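Local structure of cobalamin (Vitamin B12) biosynthesis CbiX protein (Marinobacter aquaeolei, 3LYH) at residues P5-H13 and V62-F71; L50-K58 and R88-I97. The protein is a putative cobalamin-biosynthesis protein of the CbiX family, in the chelatase clan, and probably binds a metal ion and acts as a lyase. All blocks are in the same frame, centred on the assembly; numbering follows the deposited sequence.

How the contacts relate
The chain starts with strand 6-12, passes through helix 18-34, strand 38-42 and helix 50-59, and returns in strand 64-69. Contact 1 closes this loop by pairing 5-13 with 62-71. The chain then runs through helix 78-93 into strand 96-99, and contact 2 brings 88-97 back against 50-58. The segments alternate along the sequence, so the two contacts cross. Contact 1 joins the two inner strands of a four-stranded parallel sheet. Contact 2 ties together two helices and the entry to the edge strand 96-99. They meet where Phe65 N lies 2.9 Å from Thr96 O, a probable hydrogen bond, and where Ala57 packs on the Phe65 ring.

Contact 1: P5-H13 and V62-F71; sequences PHQIILLAH and VEQFTVVPLF
Strands 6-12 and 64-69 run parallel, with axes 4.6 Å apart at closest approach, and from Gln7 to Leu70 the backbone hydrogen bonds alternate in direction between the two strands. Gln7 N, Ile9 N and Leu11 N donate to Gln64, Thr66 and Val68, while Thr66 N, Val68 N and Leu70 N donate back to Gln7, Ile9 and Leu11. One face carries Ile8, Leu10, Thr66 and Val68. There Leu10 CD2 lies beside Val68 CB (3.9 Å), the two side chains pointing the same way. The His6 ring swings over the neighbouring strand, because its CG is anti to the backbone N (chi1 -162°). Gln64 O sits over the ring centre. His6 NE2 and Thr66 OG1 form a very short hydrogen bond of 2.5 Å, and Thr66 OG1 is also hydrogen-bonded to Ser124 of the second subunit. On the other face, Phe65 CD2 meets Gln7 CB at 3.5 Å and Ile9 CD1 at 3.7 Å. Leu11 CB packs on Val67 CG1. Beyond the strands, Phe71 and His13 form an offset edge-to-face pair, the Phe71 edge toward the His13 face, centroids 5.1 Å apart and planes at 78°. A water bridges His13 N and Leu70 O, over the face of Phe71. His13 ND1 is hydrogen-bonded to Glu44. These are the central strands of a parallel alpha/beta sheet with strand order 2-1-3-4, joined through strand 38-42 and the helices between.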
loop_
_atom_site.group_PDB
_atom_site.type_symbol
_atom_site.label_atom_id
_atom_site.label_comp_id
_atom_site.label_asym_id
_atom_site.label_seq_id
_atom_site.Cartn_x
_atom_site.Cartn_y
_atom_site.Cartn_z
ATOM N N PRO B 5 -4.180 -3.257 -28.411
ATOM C CA PRO B 5 -4.737 -2.994 -27.065
ATOM C C PRO B 5 -3.728 -3.438 -26.005
ATOM O O PRO B 5 -3.072 -4.472 -26.178
ATOM C CB PRO B 5 -5.967 -3.901 -26.994
ATOM C CG PRO B 5 -5.609 -5.060 -27.841
ATOM C CD PRO B 5 -4.698 -4.531 -28.954
ATOM N N HIS B 6 -3.626 -2.661 -24.932
ATOM C CA HIS B 6 -2.574 -2.818 -23.946
ATOM C C HIS B 6 -3.176 -3.267 -22.623
ATOM O O HIS B 6 -4.030 -2.575 -22.015
ATOM C CB HIS B 6 -1.846 -1.507 -23.779
ATOM C CG HIS B 6 -0.516 -1.647 -23.130
ATOM N ND1 HIS B 6 0.653 -1.723 -23.859
ATOM C CD2 HIS B 6 -0.165 -1.759 -21.828
ATOM C CE1 HIS B 6 1.669 -1.865 -23.024
ATOM N NE2 HIS B 6 1.197 -1.869 -21.789
ATOM N N GLN B 7 -2.750 -4.443 -22.177
ATOM C CA GLN B 7 -3.324 -5.038 -20.962
ATOM C C GLN B 7 -2.579 -4.514 -19.772
ATOM O O GLN B 7 -1.364 -4.584 -19.745
ATOM C CB GLN B 7 -3.184 -6.560 -20.990
ATOM C CG GLN B 7 -3.678 -7.279 -19.717
ATOM C CD GLN B 7 -5.207 -7.369 -19.574
ATOM O OE1 GLN B 7 -5.753 -7.267 -18.449
ATOM N NE2 GLN B 7 -5.891 -7.607 -20.683
ATOM N N ILE B 8 -3.302 -4.005 -18.786
ATOM C CA ILE B 8 -2.733 -3.677 -17.490
ATOM C C ILE B 8 -2.975 -4.864 -16.555
ATOM O O ILE B 8 -4.075 -5.392 -16.459
ATOM C CB ILE B 8 -3.404 -2.429 -16.890
ATOM C CG1 ILE B 8 -3.021 -1.171 -17.680
ATOM C CG2 ILE B 8 -3.071 -2.276 -15.390
ATOM C CD1 ILE B 8 -1.580 -0.658 -17.335
ATOM N N ILE B 9 -1.915 -5.283 -15.877
ATOM C CA ILE B 9 -1.980 -6.272 -14.813
ATOM C C ILE B 9 -1.580 -5.574 -13.527
ATOM O O ILE B 9 -0.426 -5.123 -13.396
ATOM C CB ILE B 9 -1.064 -7.487 -15.069
ATOM C CG1 ILE B 9 -1.454 -8.119 -16.384
ATOM C CG2 ILE B 9 -1.247 -8.536 -13.946
ATOM C CD1 ILE B 9 -0.575 -9.305 -16.840
ATOM N N LEU B 10 -2.517 -5.491 -12.591
ATOM C CA LEU B 10 -2.251 -4.982 -11.231
ATOM C C LEU B 10 -1.752 -6.148 -10.442
ATOM O O LEU B 10 -2.486 -7.117 -10.283
ATOM C CB LEU B 10 -3.473 -4.363 -10.574
ATOM C CG LEU B 10 -4.128 -3.215 -11.318
ATOM C CD1 LEU B 10 -5.360 -2.644 -10.603
ATOM C CD2 LEU B 10 -3.163 -2.137 -11.656
ATOM N N LEU B 11 -0.506 -6.084 -9.971
ATOM C CA LEU B 11 0.148 -7.248 -9.361
ATOM C C LEU B 11 0.259 -7.104 -7.866
ATOM O O LEU B 11 0.916 -6.199 -7.390
ATOM C CB LEU B 11 1.526 -7.528 -9.954
ATOM C CG LEU B 11 2.194 -8.838 -9.506
ATOM C CD1 LEU B 11 1.416 -9.998 -9.996
ATOM C CD2 LEU B 11 3.657 -8.893 -10.018
ATOM N N ALA B 12 -0.371 -8.069 -7.153
ATOM C CA ALA B 12 -0.344 -8.098 -5.656
ATOM C C ALA B 12 0.385 -9.365 -5.150
ATOM O O ALA B 12 0.486 -10.333 -5.885
ATOM C CB ALA B 12 -1.820 -8.071 -5.106
ATOM N N HIS B 13 0.882 -9.397 -3.908
ATOM C CA HIS B 13 1.065 -10.728 -3.218
ATOM C C HIS B 13 -0.255 -11.372 -2.908
ATOM O O HIS B 13 -1.181 -10.689 -2.458
ATOM C CB HIS B 13 1.773 -10.572 -1.864
ATOM C CG HIS B 13 3.251 -10.556 -1.947
ATOM N ND1 HIS B 13 3.964 -11.486 -2.674
ATOM C CD2 HIS B 13 4.167 -9.723 -1.393
ATOM C CE1 HIS B 13 5.254 -11.208 -2.591
ATOM N NE2 HIS B 13 5.402 -10.143 -1.821
ATOM N N VAL B 62 -4.207 -10.147 -27.120
ATOM C CA VAL B 62 -3.382 -9.110 -26.520
ATOM C C VAL B 62 -1.951 -9.602 -26.443
ATOM O O VAL B 62 -1.685 -10.718 -25.990
ATOM C CB VAL B 62 -3.853 -8.705 -25.096
ATOM C CG1 VAL B 62 -2.931 -7.647 -24.521
ATOM C CG2 VAL B 62 -5.295 -8.206 -25.145
ATOM N N GLU B 63 -1.044 -8.766 -26.924
ATOM C CA GLU B 63 0.360 -9.095 -26.966
ATOM C C GLU B 63 1.242 -8.172 -26.110
ATOM O O GLU B 63 2.394 -8.536 -25.907
ATOM C CB GLU B 63 0.855 -9.085 -28.422
ATOM C CG GLU B 63 -0.009 -9.930 -29.365
ATOM C CD GLU B 63 -0.004 -11.435 -29.051
ATOM O OE1 GLU B 63 0.947 -11.937 -28.417
ATOM O OE2 GLU B 63 -0.959 -12.130 -29.477
ATOM N N GLN B 64 0.710 -7.015 -25.668
ATOM C CA GLN B 64 1.480 -5.963 -24.970
ATOM C C GLN B 64 0.853 -5.787 -23.586
ATOM O O GLN B 64 -0.376 -5.640 -23.456
ATOM C CB GLN B 64 1.421 -4.624 -25.712
ATOM C CG GLN B 64 2.066 -4.627 -27.116
ATOM C CD GLN B 64 3.576 -4.670 -27.088
ATOM O OE1 GLN B 64 4.208 -4.250 -26.110
ATOM N NE2 GLN B 64 4.172 -5.173 -28.178
ATOM N N PHE B 65 1.702 -5.844 -22.560
ATOM C CA PHE B 65 1.278 -5.796 -21.170
ATOM C C PHE B 65 2.113 -4.787 -20.415
ATOM O O PHE B 65 3.265 -4.558 -20.772
ATOM C CB PHE B 65 1.466 -7.174 -20.499
ATOM C CG PHE B 65 0.643 -8.261 -21.121
ATOM C CD1 PHE B 65 1.058 -8.864 -22.311
ATOM C CD2 PHE B 65 -0.493 -8.760 -20.491
ATOM C CE1 PHE B 65 0.277 -9.877 -22.912
ATOM C CE2 PHE B 65 -1.260 -9.762 -21.051
ATOM C CZ PHE B 65 -0.872 -10.346 -22.270
ATOM N N THR B 66 1.532 -4.228 -19.363
ATOM C CA THR B 66 2.268 -3.461 -18.357
ATOM C C THR B 66 1.805 -3.979 -17.000
ATOM O O THR B 66 0.615 -3.999 -16.724
ATOM C CB THR B 66 2.062 -1.946 -18.470
ATOM O OG1 THR B 66 2.551 -1.521 -19.763
ATOM C CG2 THR B 66 2.789 -1.173 -17.352
ATOM N N VAL B 67 2.772 -4.455 -16.228
ATOM C CA VAL B 67 2.585 -4.853 -14.817
ATOM C C VAL B 67 2.796 -3.661 -13.935
ATOM O O VAL B 67 3.878 -3.043 -13.961
ATOM C CB VAL B 67 3.540 -5.995 -14.441
ATOM C CG1 VAL B 67 3.445 -6.333 -12.958
ATOM C CG2 VAL B 67 3.224 -7.269 -15.279
ATOM N N VAL B 68 1.750 -3.325 -13.185
ATOM C CA VAL B 68 1.762 -2.218 -12.190
ATOM C C VAL B 68 1.737 -2.900 -10.794
ATOM O O VAL B 68 0.681 -3.417 -10.373
ATOM C CB VAL B 68 0.555 -1.283 -12.315
ATOM C CG1 VAL B 68 0.622 -0.159 -11.273
ATOM C CG2 VAL B 68 0.460 -0.672 -13.722
ATOM N N PRO B 69 2.903 -2.907 -10.092
ATOM C CA PRO B 69 2.916 -3.538 -8.761
ATOM C C PRO B 69 2.087 -2.797 -7.727
ATOM O O PRO B 69 2.291 -1.609 -7.494
ATOM C CB PRO B 69 4.394 -3.587 -8.395
ATOM C CG PRO B 69 5.129 -3.417 -9.653
ATOM C CD PRO B 69 4.251 -2.493 -10.471
ATOM N N LEU B 70 1.150 -3.488 -7.089
ATOM C CA LEU B 70 0.303 -2.935 -6.025
ATOM C C LEU B 70 1.037 -3.073 -4.685
ATOM O O LEU B 70 0.679 -3.869 -3.787
ATOM C CB LEU B 70 -1.068 -3.598 -5.947
ATOM C CG LEU B 70 -1.996 -3.375 -7.114
ATOM C CD1 LEU B 70 -3.363 -4.011 -6.839
ATOM C CD2 LEU B 70 -2.114 -1.882 -7.515
ATOM N N PHE B 71 2.138 -2.363 -4.625
ATOM C CA PHE B 71 3.104 -2.376 -3.497
ATOM C C PHE B 71 3.440 -0.935 -3.166
ATOM O O PHE B 71 3.725 -0.103 -4.057
ATOM C CB PHE B 71 4.408 -3.105 -3.856
ATOM C CG PHE B 71 4.261 -4.573 -3.985
ATOM C CD1 PHE B 71 3.749 -5.145 -5.118
ATOM C CD2 PHE B 71 4.643 -5.410 -2.933
ATOM C CE1 PHE B 71 3.612 -6.509 -5.246
ATOM C CE2 PHE B 71 4.501 -6.774 -3.043
ATOM C CZ PHE B 71 3.977 -7.326 -4.216
HETATM O O HOH W 1 0.856 -6.479 -2.604
#

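Contact 2: L50-K58 and R88-I97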
loop_
_atom_site.group_PDB
_atom_site.type_symbol
_atom_site.label_atom_id
_atom_site.label_comp_id
_atom_site.label_asym_id
_atom_site.label_seq_id
_atom_site.Cartn_x
_atom_site.Cartn_y
_atom_site.Cartn_z
ATOM N N LEU B 50 -0.295 -14.593 -12.548
ATOM C CA LEU B 50 0.173 -13.826 -13.729
ATOM C C LEU B 50 0.087 -14.643 -15.032
ATOM O O LEU B 50 -0.295 -14.125 -16.085
ATOM C CB LEU B 50 1.589 -13.306 -13.470
ATOM C CG LEU B 50 2.170 -12.096 -14.174
ATOM C CD1 LEU B 50 1.357 -10.861 -13.879
ATOM C CD2 LEU B 50 3.582 -11.894 -13.662
ATOM N N ASP B 51 0.437 -15.935 -14.956
ATOM C CA ASP B 51 0.338 -16.774 -16.125
ATOM C C ASP B 51 -1.103 -16.853 -16.620
ATOM O O ASP B 51 -1.321 -16.770 -17.819
ATOM C CB ASP B 51 0.906 -18.183 -15.888
ATOM C CG ASP B 51 1.443 -18.792 -17.159
ATOM O OD1 ASP B 51 0.686 -19.487 -17.858
ATOM O OD2 ASP B 51 2.619 -18.545 -17.467
ATOM N N THR B 52 -2.074 -16.981 -15.696
ATOM C CA THR B 52 -3.483 -17.082 -16.062
ATOM C C THR B 52 -4.003 -15.836 -16.735
ATOM O O THR B 52 -4.716 -15.925 -17.724
ATOM C CB THR B 52 -4.362 -17.434 -14.832
ATOM O OG1 THR B 52 -4.067 -18.767 -14.431
ATOM C CG2 THR B 52 -5.846 -17.310 -15.158
ATOM N N ILE B 53 -3.623 -14.670 -16.218
ATOM C CA ILE B 53 -4.022 -13.421 -16.845
ATOM C C ILE B 53 -3.357 -13.241 -18.216
ATOM O O ILE B 53 -3.992 -12.779 -19.186
ATOM C CB ILE B 53 -3.757 -12.221 -15.913
ATOM C CG1 ILE B 53 -4.576 -12.331 -14.629
ATOM C CG2 ILE B 53 -4.078 -10.872 -16.631
ATOM C CD1 ILE B 53 -6.097 -12.449 -14.831
ATOM N N VAL B 54 -2.074 -13.575 -18.307
ATOM C CA VAL B 54 -1.376 -13.416 -19.588
ATOM C C VAL B 54 -1.953 -14.390 -20.606
ATOM O O VAL B 54 -2.255 -14.000 -21.725
ATOM C CB VAL B 54 0.164 -13.555 -19.452
ATOM C CG1 VAL B 54 0.787 -13.639 -20.830
ATOM C CG2 VAL B 54 0.754 -12.395 -18.630
ATOM N N ASN B 55 -2.165 -15.630 -20.167
ATOM C CA ASN B 55 -2.758 -16.682 -21.010
ATOM C C ASN B 55 -4.124 -16.238 -21.554
ATOM O O ASN B 55 -4.431 -16.421 -22.728
ATOM C CB ASN B 55 -2.860 -17.986 -20.207
ATOM C CG ASN B 55 -2.876 -19.223 -21.073
ATOM O OD1 ASN B 55 -1.914 -19.509 -21.782
ATOM N ND2 ASN B 55 -3.966 -19.984 -21.002
ATOM N N ARG B 56 -4.917 -15.597 -20.696
ATOM C CA ARG B 56 -6.244 -15.108 -21.049
ATOM C C ARG B 56 -6.253 -13.902 -22.002
ATOM O O ARG B 56 -7.084 -13.838 -22.917
ATOM C CB ARG B 56 -7.030 -14.718 -19.767
ATOM C CG ARG B 56 -7.764 -15.848 -19.065
ATOM C CD ARG B 56 -9.013 -15.303 -18.339
ATOM N NE ARG B 56 -9.433 -16.168 -17.235
ATOM C CZ ARG B 56 -9.257 -15.927 -15.929
ATOM N NH1 ARG B 56 -8.681 -14.806 -15.479
ATOM N NH2 ARG B 56 -9.679 -16.833 -15.043
ATOM N N ALA B 57 -5.387 -12.926 -21.760
ATOM C CA ALA B 57 -5.307 -11.749 -22.609
ATOM C C ALA B 57 -4.778 -12.189 -23.990
ATOM O O ALA B 57 -5.261 -11.719 -25.017
ATOM C CB ALA B 57 -4.410 -10.691 -21.973
ATOM N N LYS B 58 -3.810 -13.115 -23.965
ATOM C CA LYS B 58 -3.177 -13.701 -25.156
ATOM C C LYS B 58 -4.152 -14.528 -25.980
ATOM O O LYS B 58 -4.219 -14.369 -27.203
ATOM C CB LYS B 58 -1.970 -14.560 -24.735
ATOM C CG LYS B 58 -1.165 -15.224 -25.858
ATOM C CD LYS B 58 -0.771 -14.246 -26.958
ATOM C CE LYS B 58 -0.050 -14.956 -28.096
ATOM N NZ LYS B 58 1.388 -15.029 -27.795
ATOM N N ARG B 88 10.186 -15.156 -18.026
ATOM C CA ARG B 88 9.658 -16.500 -18.294
ATOM C C ARG B 88 8.321 -16.420 -19.042
ATOM O O ARG B 88 8.081 -17.175 -19.988
ATOM C CB ARG B 88 9.465 -17.272 -16.988
ATOM C CG ARG B 88 9.511 -18.779 -17.149
ATOM C CD ARG B 88 8.676 -19.493 -16.095
ATOM N NE ARG B 88 7.259 -19.395 -16.448
ATOM C CZ ARG B 88 6.324 -18.674 -15.819
ATOM N NH1 ARG B 88 6.581 -17.954 -14.718
ATOM N NH2 ARG B 88 5.089 -18.686 -16.308
ATOM N N LEU B 89 7.455 -15.508 -18.607
ATOM C CA LEU B 89 6.122 -15.370 -19.235
ATOM C C LEU B 89 6.226 -14.877 -20.666
ATOM O O LEU B 89 5.456 -15.316 -21.540
ATOM C CB LEU B 89 5.248 -14.398 -18.456
ATOM C CG LEU B 89 4.837 -14.793 -17.039
ATOM C CD1 LEU B 89 4.453 -13.583 -16.232
ATOM C CD2 LEU B 89 3.700 -15.773 -17.141
ATOM N N GLU B 90 7.120 -13.923 -20.886
ATOM C CA GLU B 90 7.395 -13.393 -22.210
ATOM C C GLU B 90 7.863 -14.477 -23.157
ATOM O O GLU B 90 7.449 -14.499 -24.297
ATOM C CB GLU B 90 8.444 -12.283 -22.174
ATOM C CG GLU B 90 7.982 -10.969 -21.524
ATOM C CD GLU B 90 9.033 -9.898 -21.589
ATOM O OE1 GLU B 90 10.208 -10.189 -21.273
ATOM O OE2 GLU B 90 8.712 -8.761 -21.959
ATOM N N ALA B 91 8.738 -15.365 -22.694
ATOM C CA ALA B 91 9.216 -16.485 -23.544
ATOM C C ALA B 91 8.163 -17.571 -23.742
ATOM O O ALA B 91 7.941 -18.034 -24.847
ATOM C CB ALA B 91 10.486 -17.074 -22.953
ATOM N N GLU B 92 7.518 -17.978 -22.659
ATOM C CA GLU B 92 6.464 -18.989 -22.694
ATOM C C GLU B 92 5.267 -18.551 -23.550
ATOM O O GLU B 92 4.695 -19.374 -24.249
ATOM C CB GLU B 92 6.039 -19.332 -21.262
ATOM C CG GLU B 92 4.979 -20.396 -21.097
ATOM C CD GLU B 92 4.611 -20.638 -19.622
ATOM O OE1 GLU B 92 5.412 -20.275 -18.719
ATOM O OE2 GLU B 92 3.516 -21.199 -19.371
ATOM N N HIS B 93 4.906 -17.262 -23.517
ATOM C CA HIS B 93 3.728 -16.801 -24.258
ATOM C C HIS B 93 4.030 -15.944 -25.489
ATOM O O HIS B 93 3.099 -15.599 -26.200
ATOM C CB HIS B 93 2.757 -16.087 -23.302
ATOM C CG HIS B 93 2.259 -16.965 -22.196
ATOM N ND1 HIS B 93 1.399 -18.021 -22.415
ATOM C CD2 HIS B 93 2.511 -16.957 -20.863
ATOM C CE1 HIS B 93 1.137 -18.618 -21.266
ATOM N NE2 HIS B 93 1.798 -17.993 -20.309
ATOM N N GLY B 94 5.292 -15.618 -25.767
ATOM C CA GLY B 94 5.635 -14.715 -26.878
ATOM C C GLY B 94 4.959 -13.334 -26.811
ATOM O O GLY B 94 4.356 -12.849 -27.782
ATOM N N VAL B 95 5.068 -12.701 -25.653
ATOM C CA VAL B 95 4.527 -11.364 -25.415
ATOM C C VAL B 95 5.616 -10.442 -24.874
ATOM O O VAL B 95 6.706 -10.914 -24.532
ATOM C CB VAL B 95 3.338 -11.418 -24.427
ATOM C CG1 VAL B 95 2.161 -12.241 -25.066
ATOM C CG2 VAL B 95 3.745 -12.024 -23.100
ATOM N N THR B 96 5.289 -9.152 -24.860
ATOM C CA THR B 96 6.115 -8.056 -24.337
ATOM C C THR B 96 5.418 -7.497 -23.081
ATOM O O THR B 96 4.243 -7.114 -23.136
ATOM C CB THR B 96 6.314 -6.953 -25.367
ATOM O OG1 THR B 96 6.892 -7.530 -26.545
ATOM C CG2 THR B 96 7.273 -5.850 -24.849
ATOM N N ILE B 97 6.140 -7.492 -21.964
ATOM C CA ILE B 97 5.611 -7.049 -20.672
ATOM C C ILE B 97 6.560 -6.034 -20.057
ATOM O O ILE B 97 7.692 -6.387 -19.725
ATOM C CB ILE B 97 5.416 -8.231 -19.687
ATOM C CG1 ILE B 97 4.663 -9.379 -20.335
ATOM C CG2 ILE B 97 4.791 -7.778 -18.315
ATOM C CD1 ILE B 97 4.713 -10.704 -19.517
#
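Asp51 reaches from helix 50-58 into a hollow formed by Arg88, Leu89, Glu92 and His93 on helix 88-93, as a knob into a hole. The two axes approach to 10.9 Å at an angle of 37°.

Charged and polar groups hold the outer side. The Asp51 contacts are those of one of two modelled conformers, so they are tentative. Asp51 OD2 makes a salt bridge to Arg88 NH2 at 2.7 Å, the carboxylate and guanidinium planes 30° apart. Asp51 OD2 also accepts from His93 NE2 at 3.0 Å. It lies close to the imidazole plane, but the nitrogen meets it from above the carboxylate plane. A second, weak bond runs from the same nitrogen to Asp51 OD1. Arg88 grips Glu92 OE1 side-on with NE and NH2, the oxygen in the guanidinium plane. NH2 is shared by both carboxylates, and its charge probably offsets the repulsion where Asp51 OD2 and Glu92 OE2 come within 3.4 Å. Asn55 OD1 approaches His93 CE1 at 3.2 Å. About one turn further on, the Lys58 chain bends twice and brings NZ to His93 O at the helix end, so close (2.4 Å) that the length is doubtful. NZ also forms a salt bridge with Glu63.

Apolar contacts fill the inner side. Val54 CG1 packs against His93 CD2 (3.7 Å) and Val95 CG2 (4.1 Å). Val54 CG2 is more distantly placed from Ile97 CD1. Leu89 CD2 lies against Asp51, near CA and the carboxylate.

Gly94, with positive phi, ends helix 78-93 and turns the chain into strand 96-99. Glu90 OE2 accepts from Ile97 N across this turn. The helices pack on the parallel sheet: Leu50 and Val54 rest on Ile9 of strand 6-12, Val95 on Phe65 and Ile97 on Val67 of strand 64-69.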